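Local coordinates for protein putative agmatinase (PDB 3LHL) that probably hydrolyses agmatine to putrescine and urea, as a manganese-dependent member of the arginase family, at residues Leu41-Tyr44 and Leu50-Glu53; Val140-Trp145 and Phe166-Glu171. One frame throughout, in Å; residues are numbered along the deposited sequence.

Interaction 1 of 2, residues Leu41-Tyr44 and Leu50-Glu53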
ATOM      1  N   LEU A  41     -11.232  13.693  12.070  1.00 38.13           N
ATOM      2  CA  LEU A  41      -9.819  14.052  12.077  1.00 35.49           C
ATOM      3  C   LEU A  41      -9.564  15.360  11.335  1.00 32.62           C
ATOM      4  O   LEU A  41     -10.278  15.703  10.393  1.00 32.94           O
ATOM      5  CB  LEU A  41      -8.980  12.931  11.462  1.00 37.73           C
ATOM      6  CG  LEU A  41      -8.733  11.714  12.359  1.00 39.71           C
ATOM      7  CD1 LEU A  41     -10.049  11.080  12.770  1.00 41.81           C
ATOM      8  CD2 LEU A  41      -7.865  10.714  11.617  1.00 42.47           C
ATOM      9  N   GLU A  42      -8.545  16.089  11.773  1.00 28.85           N
ATOM     10  CA  GLU A  42      -8.186  17.357  11.154  1.00 25.70           C
ATOM     11  C   GLU A  42      -7.798  17.159   9.687  1.00 24.36           C
ATOM     12  O   GLU A  42      -7.162  16.167   9.334  1.00 23.06           O
ATOM     13  CB  GLU A  42      -7.011  17.989  11.897  1.00 24.29           C
ATOM     14  CG  GLU A  42      -7.252  18.259  13.375  1.00 25.91           C
ATOM     15  CD  GLU A  42      -8.435  19.179  13.628  1.00 27.77           C
ATOM     16  OE1 GLU A  42      -8.757  20.006  12.746  1.00 27.76           O
ATOM     17  OE2 GLU A  42      -9.036  19.086  14.720  1.00 28.85           O
ATOM     18  N   THR A  43      -8.180  18.108   8.839  1.00 22.93           N
ATOM     19  CA  THR A  43      -7.849  18.035   7.421  1.00 21.82           C
ATOM     20  C   THR A  43      -6.483  18.676   7.192  1.00 20.40           C
ATOM     21  O   THR A  43      -5.910  18.572   6.109  1.00 18.14           O
ATOM     22  CB  THR A  43      -8.896  18.774   6.543  1.00 23.88           C
ATOM     23  OG1 THR A  43      -8.873  20.178   6.837  1.00 23.21           O
ATOM     24  CG2 THR A  43     -10.293  18.220   6.798  1.00 22.04           C
ATOM     25  N   TYR A  44      -5.961  19.331   8.225  1.00 18.61           N
ATOM     26  CA  TYR A  44      -4.663  19.988   8.129  1.00 18.11           C
ATOM     27  C   TYR A  44      -3.557  19.137   8.734  1.00 18.87           C
ATOM     28  O   TYR A  44      -3.717  18.548   9.804  1.00 19.44           O
ATOM     29  CB  TYR A  44      -4.692  21.345   8.842  1.00 18.19           C
ATOM     30  CG  TYR A  44      -3.344  22.035   8.877  1.00 15.50           C
ATOM     31  CD1 TYR A  44      -2.724  22.449   7.701  1.00 16.92           C
ATOM     32  CD2 TYR A  44      -2.678  22.251  10.083  1.00 13.61           C
ATOM     33  CE1 TYR A  44      -1.469  23.063   7.720  1.00 16.75           C
ATOM     34  CE2 TYR A  44      -1.422  22.862  10.116  1.00 14.55           C
ATOM     35  CZ  TYR A  44      -0.826  23.264   8.930  1.00 15.44           C
ATOM     36  OH  TYR A  44       0.413  23.857   8.942  1.00 17.68           O
ATOM     37  N   LEU A  50       0.171  21.023   4.874  1.00 22.50           N
ATOM     38  CA  LEU A  50      -0.701  20.893   3.713  1.00 21.73           C
ATOM     39  C   LEU A  50      -2.093  20.640   4.267  1.00 23.23           C
ATOM     40  O   LEU A  50      -2.229  20.132   5.378  1.00 24.42           O
ATOM     41  CB  LEU A  50      -0.258  19.717   2.841  1.00 21.73           C
ATOM     42  CG  LEU A  50       1.117  19.829   2.166  1.00 21.61           C
ATOM     43  CD1 LEU A  50       1.456  18.517   1.468  1.00 17.31           C
ATOM     44  CD2 LEU A  50       1.115  20.983   1.168  1.00 19.78           C
ATOM     45  N   ASP A  51      -3.125  20.983   3.503  1.00 23.27           N
ATOM     46  CA  ASP A  51      -4.500  20.798   3.958  1.00 24.02           C
ATOM     47  C   ASP A  51      -5.337  20.107   2.884  1.00 24.42           C
ATOM     48  O   ASP A  51      -5.371  20.552   1.736  1.00 24.67           O
ATOM     49  CB  ASP A  51      -5.122  22.165   4.284  1.00 25.45           C
ATOM     50  CG  ASP A  51      -6.327  22.063   5.208  1.00 27.93           C
ATOM     51  OD1 ASP A  51      -7.274  21.308   4.908  1.00 30.00           O
ATOM     52  OD2 ASP A  51      -6.328  22.755   6.246  1.00 32.56           O
ATOM     53  N   LEU A  52      -6.019  19.029   3.259  1.00 24.91           N
ATOM     54  CA  LEU A  52      -6.859  18.297   2.311  1.00 26.79           C
ATOM     55  C   LEU A  52      -7.855  19.198   1.580  1.00 27.78           C
ATOM     56  O   LEU A  52      -8.254  18.905   0.455  1.00 27.19           O
ATOM     57  CB  LEU A  52      -7.628  17.183   3.029  1.00 25.38           C
ATOM     58  CG  LEU A  52      -6.834  15.925   3.405  1.00 27.39           C
ATOM     59  CD1 LEU A  52      -7.734  14.948   4.153  1.00 23.94           C
ATOM     60  CD2 LEU A  52      -6.276  15.277   2.140  1.00 23.97           C
ATOM     61  N   GLU A  53      -8.238  20.301   2.217  1.00 29.22           N
ATOM     62  CA  GLU A  53      -9.202  21.233   1.644  1.00 31.08           C
ATOM     63  C   GLU A  53      -8.729  21.997   0.412  1.00 30.06           C
ATOM     64  O   GLU A  53      -9.543  22.576  -0.305  1.00 30.25           O
ATOM     65  CB  GLU A  53      -9.655  22.232   2.712  1.00 35.02           C
ATOM     66  CG  GLU A  53     -10.412  21.590   3.860  1.00 42.48           C
ATOM     67  CD  GLU A  53     -10.852  22.595   4.908  1.00 47.57           C
ATOM     68  OE1 GLU A  53      -9.970  23.255   5.510  1.00 48.96           O
ATOM     69  OE2 GLU A  53     -12.079  22.723   5.127  1.00 49.07           O
TER
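Asp-51 OD1 is gripped by two donors. From the facing segment the hydroxyl of Thr-43 gives its proton, Thr-43 OG1 to Asp-51 OD1 2.7 Å, arriving on the syn side of the carboxylate and 24° out of its plane. From its own segment the backbone N of Glu-53 reaches the anti side of Asp-51 OD1 at 3.0 Å, which closes an Asx turn. Two donors on one oxygen, one syn and one anti, should limit rotation about CB-CG of Asp-51. Thr-43 can serve because chi1 of 65° tucks OG1 between its backbone N and carbonyl carbon. The other carboxylate oxygen, Asp-51 OD2, lies 3.4 Å from CB of Tyr-44, with the tyrosine ring plane turned 35° from that of the carboxylate.

This is the base of a small two-stranded antiparallel hairpin, strands 44-45 and 50-51, at the protein surface. Tyr-44 and Asp-51 form a non-hydrogen-bonded pair with side chains on the same face, and next to them Leu-52 N donates to Thr-43 O at 2.9 Å. Beyond the pair, CD1 of Tyr-44 comes to 3.3 Å from Leu-50 O, while the phenol OH bonds to Asp-49 in the turn. Leu-52 rests its side chain on Arg-268, Cys-271 and Leu-272, joining the hairpin to helix 258-278, and Arg-268 also bonds to Glu-42 O.

Interaction 2 of 2, residues Val140-Trp145 and Phe166-Glu171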
ATOM      1  N   VAL A 140       2.281 -11.795  -3.037  1.00 16.97           N
ATOM      2  CA  VAL A 140       2.036 -10.644  -3.899  1.00 17.01           C
ATOM      3  C   VAL A 140       3.264 -10.024  -4.579  1.00 18.08           C
ATOM      4  O   VAL A 140       3.222  -9.726  -5.773  1.00 18.18           O
ATOM      5  CB  VAL A 140       1.239  -9.530  -3.143  1.00 17.23           C
ATOM      6  CG1 VAL A 140       2.109  -8.873  -2.070  1.00 15.76           C
ATOM      7  CG2 VAL A 140       0.725  -8.499  -4.140  1.00 16.22           C
ATOM      8  N   ILE A 141       4.357  -9.840  -3.846  1.00 16.35           N
ATOM      9  CA  ILE A 141       5.535  -9.240  -4.456  1.00 18.15           C
ATOM     10  C   ILE A 141       6.199 -10.176  -5.457  1.00 18.32           C
ATOM     11  O   ILE A 141       6.790  -9.722  -6.438  1.00 19.29           O
ATOM     12  CB  ILE A 141       6.561  -8.791  -3.384  1.00 19.20           C
ATOM     13  CG1 ILE A 141       5.914  -7.753  -2.466  1.00 18.26           C
ATOM     14  CG2 ILE A 141       7.795  -8.174  -4.049  1.00 18.81           C
ATOM     15  CD1 ILE A 141       5.354  -6.549  -3.203  1.00 19.58           C
ATOM     16  N   LYS A 142       6.104 -11.481  -5.215  1.00 19.68           N
ATOM     17  CA  LYS A 142       6.686 -12.450  -6.135  1.00 18.18           C
ATOM     18  C   LYS A 142       5.886 -12.364  -7.433  1.00 17.81           C
ATOM     19  O   LYS A 142       6.451 -12.390  -8.525  1.00 17.20           O
ATOM     20  CB  LYS A 142       6.601 -13.862  -5.553  1.00 18.62           C
ATOM     21  CG  LYS A 142       7.241 -14.935  -6.425  1.00 18.96           C
ATOM     22  CD  LYS A 142       8.734 -14.683  -6.622  1.00 20.89           C
ATOM     23  CE  LYS A 142       9.334 -15.653  -7.626  1.00 21.37           C
ATOM     24  NZ  LYS A 142       9.186 -17.075  -7.200  1.00 24.14           N
ATOM     25  N   ARG A 143       4.567 -12.248  -7.305  1.00 18.43           N
ATOM     26  CA  ARG A 143       3.703 -12.132  -8.477  1.00 20.80           C
ATOM     27  C   ARG A 143       4.083 -10.891  -9.272  1.00 20.48           C
ATOM     28  O   ARG A 143       4.162 -10.931 -10.498  1.00 19.92           O
ATOM     29  CB  ARG A 143       2.234 -12.028  -8.063  1.00 21.13           C
ATOM     30  CG  ARG A 143       1.665 -13.323  -7.541  1.00 24.11           C
ATOM     31  CD  ARG A 143       1.878 -14.440  -8.555  1.00 25.22           C
ATOM     32  NE  ARG A 143       2.209 -15.670  -7.856  1.00 31.77           N
ATOM     33  CZ  ARG A 143       3.340 -16.345  -8.012  1.00 31.81           C
ATOM     34  NH1 ARG A 143       4.267 -15.921  -8.860  1.00 29.82           N
ATOM     35  NH2 ARG A 143       3.550 -17.434  -7.291  1.00 34.66           N
ATOM     36  N   ILE A 144       4.320  -9.792  -8.562  1.00 18.45           N
ATOM     37  CA  ILE A 144       4.696  -8.548  -9.209  1.00 20.07           C
ATOM     38  C   ILE A 144       6.076  -8.644  -9.847  1.00 19.23           C
ATOM     39  O   ILE A 144       6.306  -8.090 -10.916  1.00 19.84           O
ATOM     40  CB  ILE A 144       4.653  -7.372  -8.213  1.00 20.12           C
ATOM     41  CG1 ILE A 144       3.191  -7.099  -7.826  1.00 18.59           C
ATOM     42  CG2 ILE A 144       5.330  -6.142  -8.820  1.00 17.09           C
ATOM     43  CD1 ILE A 144       2.994  -5.997  -6.801  1.00 17.71           C
ATOM     44  N   TRP A 145       6.992  -9.356  -9.202  1.00 19.82           N
ATOM     45  CA  TRP A 145       8.326  -9.514  -9.762  1.00 20.16           C
ATOM     46  C   TRP A 145       8.241 -10.280 -11.087  1.00 20.57           C
ATOM     47  O   TRP A 145       9.022 -10.030 -12.006  1.00 20.32           O
ATOM     48  CB  TRP A 145       9.237 -10.269  -8.797  1.00 21.23           C
ATOM     49  CG  TRP A 145      10.596 -10.518  -9.372  1.00 21.38           C
ATOM     50  CD1 TRP A 145      11.629  -9.626  -9.461  1.00 21.99           C
ATOM     51  CD2 TRP A 145      11.050 -11.725 -10.000  1.00 20.20           C
ATOM     52  NE1 TRP A 145      12.700 -10.204 -10.108  1.00 21.04           N
ATOM     53  CE2 TRP A 145      12.372 -11.491 -10.449  1.00 20.89           C
ATOM     54  CE3 TRP A 145      10.467 -12.980 -10.227  1.00 19.90           C
ATOM     55  CZ2 TRP A 145      13.122 -12.470 -11.114  1.00 21.03           C
ATOM     56  CZ3 TRP A 145      11.212 -13.954 -10.889  1.00 19.97           C
ATOM     57  CH2 TRP A 145      12.528 -13.692 -11.326  1.00 21.16           C
ATOM     58  N   PHE A 166      14.563 -14.237   1.573  1.00 21.15           N
ATOM     59  CA  PHE A 166      15.599 -13.229   1.773  1.00 21.98           C
ATOM     60  C   PHE A 166      16.748 -13.399   0.774  1.00 22.90           C
ATOM     61  O   PHE A 166      17.251 -12.412   0.236  1.00 22.57           O
ATOM     62  CB  PHE A 166      16.110 -13.283   3.217  1.00 18.77           C
ATOM     63  CG  PHE A 166      15.178 -12.634   4.207  1.00 18.31           C
ATOM     64  CD1 PHE A 166      15.088 -11.247   4.291  1.00 16.86           C
ATOM     65  CD2 PHE A 166      14.369 -13.404   5.035  1.00 18.08           C
ATOM     66  CE1 PHE A 166      14.207 -10.640   5.182  1.00 13.81           C
ATOM     67  CE2 PHE A 166      13.484 -12.801   5.931  1.00 16.74           C
ATOM     68  CZ  PHE A 166      13.404 -11.418   6.002  1.00 13.56           C
ATOM     69  N   LYS A 167      17.156 -14.644   0.529  1.00 23.00           N
ATOM     70  CA  LYS A 167      18.226 -14.928  -0.431  1.00 26.68           C
ATOM     71  C   LYS A 167      17.824 -14.399  -1.805  1.00 25.66           C
ATOM     72  O   LYS A 167      18.627 -13.784  -2.506  1.00 23.45           O
ATOM     73  CB  LYS A 167      18.472 -16.437  -0.552  1.00 28.01           C
ATOM     74  CG  LYS A 167      19.264 -17.069   0.572  1.00 33.92           C
ATOM     75  CD  LYS A 167      19.411 -18.569   0.336  1.00 38.58           C
ATOM     76  CE  LYS A 167      20.207 -19.238   1.445  1.00 43.10           C
ATOM     77  NZ  LYS A 167      20.192 -20.731   1.330  1.00 46.07           N
ATOM     78  N   PHE A 168      16.573 -14.661  -2.178  1.00 26.39           N
ATOM     79  CA  PHE A 168      16.023 -14.230  -3.461  1.00 27.21           C
ATOM     80  C   PHE A 168      16.341 -12.762  -3.696  1.00 27.80           C
ATOM     81  O   PHE A 168      16.672 -12.356  -4.813  1.00 28.61           O
ATOM     82  CB  PHE A 168      14.502 -14.435  -3.476  1.00 28.50           C
ATOM     83  CG  PHE A 168      13.873 -14.271  -4.836  1.00 28.60           C
ATOM     84  CD1 PHE A 168      14.009 -15.261  -5.805  1.00 29.38           C
ATOM     85  CD2 PHE A 168      13.144 -13.127  -5.146  1.00 29.29           C
ATOM     86  CE1 PHE A 168      13.425 -15.118  -7.068  1.00 29.65           C
ATOM     87  CE2 PHE A 168      12.558 -12.971  -6.406  1.00 29.27           C
ATOM     88  CZ  PHE A 168      12.699 -13.969  -7.368  1.00 28.51           C
ATOM     89  N   ALA A 169      16.253 -11.967  -2.635  1.00 28.42           N
ATOM     90  CA  ALA A 169      16.520 -10.540  -2.737  1.00 30.21           C
ATOM     91  C   ALA A 169      17.967 -10.149  -2.453  1.00 31.05           C
ATOM     92  O   ALA A 169      18.576  -9.419  -3.233  1.00 32.74           O
ATOM     93  CB  ALA A 169      15.588  -9.769  -1.803  1.00 28.81           C
ATOM     94  N   THR A 170      18.514 -10.636  -1.342  1.00 31.57           N
ATOM     95  CA  THR A 170      19.877 -10.294  -0.941  1.00 33.61           C
ATOM     96  C   THR A 170      21.001 -10.967  -1.722  1.00 34.56           C
ATOM     97  O   THR A 170      22.010 -10.332  -2.033  1.00 36.05           O
ATOM     98  CB  THR A 170      20.104 -10.583   0.557  1.00 32.81           C
ATOM     99  OG1 THR A 170      19.828 -11.963   0.826  1.00 34.91           O
ATOM    100  CG2 THR A 170      19.201  -9.716   1.409  1.00 32.66           C
ATOM    101  N   GLU A 171      20.843 -12.249  -2.025  1.00 33.96           N
ATOM    102  CA  GLU A 171      21.873 -12.971  -2.760  1.00 34.22           C
ATOM    103  C   GLU A 171      21.637 -12.978  -4.258  1.00 32.89           C
ATOM    104  O   GLU A 171      22.557 -12.718  -5.034  1.00 33.14           O
ATOM    105  CB  GLU A 171      21.974 -14.409  -2.259  1.00 36.04           C
ATOM    106  CG  GLU A 171      22.747 -14.553  -0.967  1.00 40.40           C
ATOM    107  CD  GLU A 171      22.792 -15.988  -0.485  1.00 43.62           C
ATOM    108  OE1 GLU A 171      22.979 -16.888  -1.333  1.00 42.51           O
ATOM    109  OE2 GLU A 171      22.651 -16.210   0.740  1.00 46.50           O
TER
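Phe-168 and Trp-145 both carry CG anti to the backbone N (chi1 -169° and 177°), which sends each ring out from its own helix toward the other helix, where they meet. The phenyl enters end-on. Its CZ sits 3.6 Å above the plane of the Trp-145 indole, over one face and offset toward the rim, and nearly the same distance from several atoms of the six-membered ring; the separation of Phe-168 CZ from Trp-145 CE3 is 3.8 Å. With the planes at 82° and the centroids 5.0 Å apart, this is a T-shaped pair in which the phenyl supplies the edge and the indole the face.

Lys-142, one turn before Trp-145, adds the aliphatic part of its chain. A bend at chi2 brings CD and CE across the phenyl tip, at about a right angle to the phenylalanine side chain, and CE of Lys-142 comes to 3.8 Å from CZ of Phe-168. A second bend, at chi4, turns only NZ. The ammonium itself makes a salt bridge to Glu-128, so the chain offers carbon to the phenyl and charge to the carboxylate.

In the alpha/beta arginase fold the two helices, 140-148 and 163-170, follow one another on either side of strand 153-158 in the sequence. Their backbones stay well apart, with the nearest CA atoms, those of Lys-142 and Phe-168, 9.9 Å from each other, and these long side chains make the connection. No hydrogen bond crosses between the segments. His-174 joins the aromatic group, meeting the rings of both Phe-168 and Trp-145, edge-to-face with the latter, while the indole NE1 bonds to Asp-150. On the inner side of helix 140-148, Ile-141 rests on Ile-153 and Gln-155 of strand 153-158.

Interactions 1 and 2 lie on opposite sides of the chain's centre, their own centres 37 Å apart and their nearest atoms about 25 Å apart, with no touch between them. They also differ in kind: a hydrogen-bonded hairpin base at 41-44 and 50-53, and two helices bridged by aromatic and aliphatic groups at 140-145 and 166-171. Interaction 1 is away from the manganese site. Interaction 2 is nearer: the side chain of Lys-142 is about 7 Å from that of the manganese ligand Asp-125 and about 11 Å from a bound manganese ion. Val-140 and Ile-141, on the same helix, touch Asp-125 directly.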